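Local coordinates for protein PelD (Pseudomonas aeruginosa, PDB 4EU0) that binds the second messenger cyclic di-GMP through its degenerate GGDEF domain, as the membrane-bound effector involved in pellicle formation, at residues 192-195 / 196-199. Numbering follows the deposited sequence.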
ATOM      1  N   LEU A 192      -9.177  24.203   2.859  1.00 14.02           N
ATOM      2  CA  LEU A 192      -8.576  25.490   3.174  1.00 14.87           C
ATOM      3  C   LEU A 192      -9.524  26.609   2.770  1.00 16.30           C
ATOM      4  O   LEU A 192      -9.628  26.965   1.594  1.00 18.06           O
ATOM      5  CB  LEU A 192      -7.198  25.620   2.510  1.00 14.31           C
ATOM      6  CG  LEU A 192      -6.291  24.386   2.671  1.00 14.14           C
ATOM      7  CD1 LEU A 192      -4.911  24.647   2.062  1.00 15.11           C
ATOM      8  CD2 LEU A 192      -6.152  23.952   4.115  1.00 14.41           C
ATOM      9  N   THR A 193     -10.215  27.158   3.765  1.00 17.02           N
ATOM     10  CA  THR A 193     -11.351  28.045   3.528  1.00 18.29           C
ATOM     11  C   THR A 193     -10.988  29.523   3.478  1.00 18.88           C
ATOM     12  O   THR A 193     -11.823  30.355   3.117  1.00 20.24           O
ATOM     13  CB  THR A 193     -12.458  27.827   4.583  1.00 18.77           C
ATOM     14  OG1 THR A 193     -11.991  28.255   5.869  1.00 18.63           O
ATOM     15  CG2 THR A 193     -12.843  26.362   4.650  1.00 19.43           C
ATOM     16  N   ASP A 194      -9.764  29.854   3.884  1.00 18.69           N
ATOM     17  CA  ASP A 194      -9.309  31.244   3.884  1.00 19.55           C
ATOM     18  C   ASP A 194      -8.221  31.387   2.830  1.00 19.49           C
ATOM     19  O   ASP A 194      -7.107  30.897   3.023  1.00 19.39           O
ATOM     20  CB  ASP A 194      -8.769  31.634   5.263  1.00 19.20           C
ATOM     21  CG  ASP A 194      -8.485  33.139   5.399  1.00 20.87           C
ATOM     22  OD1 ASP A 194      -8.019  33.802   4.439  1.00 19.29           O
ATOM     23  OD2 ASP A 194      -8.725  33.664   6.498  1.00 24.09           O
ATOM     24  N   ALA A 195      -8.555  32.076   1.736  1.00 20.28           N
ATOM     25  CA  ALA A 195      -7.671  32.216   0.569  1.00 20.77           C
ATOM     26  C   ALA A 195      -6.407  33.046   0.811  1.00 20.69           C
ATOM     27  O   ALA A 195      -5.483  33.027  -0.015  1.00 21.32           O
ATOM     28  CB  ALA A 195      -8.449  32.778  -0.621  1.00 22.31           C
ATOM     29  N   ARG A 196      -6.368  33.788   1.916  1.00 20.15           N
ATOM     30  CA  ARG A 196      -5.164  34.524   2.286  1.00 19.60           C
ATOM     31  C   ARG A 196      -4.064  33.535   2.637  1.00 18.63           C
ATOM     32  O   ARG A 196      -2.923  33.682   2.195  1.00 18.73           O
ATOM     33  CB  ARG A 196      -5.416  35.456   3.475  1.00 19.92           C
ATOM     34  CG  ARG A 196      -6.327  36.635   3.159  1.00 20.46           C
ATOM     35  CD  ARG A 196      -6.635  37.462   4.406  1.00 21.10           C
ATOM     36  NE  ARG A 196      -7.324  36.673   5.428  1.00 21.18           N
ATOM     37  CZ  ARG A 196      -7.559  37.079   6.674  1.00 22.00           C
ATOM     38  NH1 ARG A 196      -7.173  38.285   7.086  1.00 24.04           N
ATOM     39  NH2 ARG A 196      -8.186  36.270   7.517  1.00 24.29           N
ATOM     40  N   TYR A 197      -4.433  32.515   3.405  1.00 17.37           N
ATOM     41  CA  TYR A 197      -3.471  31.589   3.988  1.00 17.19           C
ATOM     42  C   TYR A 197      -3.322  30.287   3.215  1.00 16.29           C
ATOM     43  O   TYR A 197      -2.364  29.543   3.439  1.00 15.06           O
ATOM     44  CB  TYR A 197      -3.896  31.264   5.415  1.00 17.17           C
ATOM     45  CG  TYR A 197      -3.816  32.433   6.372  1.00 19.04           C
ATOM     46  CD1 TYR A 197      -2.586  33.015   6.703  1.00 19.95           C
ATOM     47  CD2 TYR A 197      -4.969  32.946   6.962  1.00 20.96           C
ATOM     48  CE1 TYR A 197      -2.512  34.088   7.594  1.00 21.87           C
ATOM     49  CE2 TYR A 197      -4.904  34.014   7.863  1.00 21.86           C
ATOM     50  CZ  TYR A 197      -3.679  34.575   8.178  1.00 22.10           C
ATOM     51  OH  TYR A 197      -3.634  35.633   9.065  1.00 23.15           O
ATOM     52  N   GLY A 198      -4.268  30.022   2.315  1.00 16.27           N
ATOM     53  CA  GLY A 198      -4.411  28.714   1.670  1.00 15.67           C
ATOM     54  C   GLY A 198      -3.142  28.174   1.044  1.00 15.32           C
ATOM     55  O   GLY A 198      -2.759  27.030   1.297  1.00 14.68           O
ATOM     56  N   GLU A 199      -2.468  28.998   0.251  1.00 15.84           N
ATOM     57  CA  GLU A 199      -1.255  28.522  -0.412  1.00 15.82           C
ATOM     58  C   GLU A 199      -0.169  28.132   0.590  1.00 14.78           C
ATOM     59  O   GLU A 199       0.428  27.063   0.465  1.00 14.00           O
ATOM     60  CB  GLU A 199      -0.712  29.520  -1.425  1.00 17.52           C
ATOM     61  CG  GLU A 199       0.373  28.874  -2.276  1.00 20.37           C
ATOM     62  CD  GLU A 199       0.736  29.652  -3.507  1.00 25.89           C
ATOM     63  OE1 GLU A 199       0.065  30.651  -3.825  1.00 28.43           O
ATOM     64  OE2 GLU A 199       1.712  29.254  -4.166  1.00 30.54           O
TER
HETATM   65  O   HOH W   1      -3.238  31.769  -0.546  1.00 14.31           O
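Asp194 and Arg196 form a side-on salt bridge, the guanidinium giving NE and NH2 to separate oxygens of the carboxylate. NH2 of Arg196 lies 2.8 Å from OD2 of Asp194 and NE of Arg196 3.1 Å from OD1, both bonds nearly straight and both on syn lone pairs. The two flat groups are nearly coplanar, 10° apart. A bend at chi3 (-61°) turns the end of the arginine so that its NE edge faces the carboxylate. OD1 of Asp194 also accepts the backbone N of Arg196 at 3.0 Å, through its anti lone pair, an Asx-turn type of bond; two donors on OD1 and one on OD2 therefore fix the rotation of the carboxylate and probably favour its ionised form. Next, the main chain turns: Asp194 O accepts Tyr197 N at 3.1 Å, from a donor well above the carbonyl plane, and more weakly Gly198 N. Water 1 continues this path, donating to Ala195 O (2.6 Å) and accepting from Glu199 N (3.0 Å), in place of a direct bond between the two residues. The Tyr197 ring lies beside the ion pair: CD2 approaches OD2 of Asp194 edge-on at 3.9 Å, and CE2 sits over the rim of one guanidinium face. Behind the turn, Leu192 CD1 packs on Gly198 O at 3.3 Å. The whole forms the tight connection from strand 185-192 to helix 198-207 in the PelD GGDEF domain, away from the cyclic di-GMP pocket; Leu192 continues against Val201 and Gln202 of that helix and Val265 of strand 265-272, while Tyr197 touches Arg258 and Leu263.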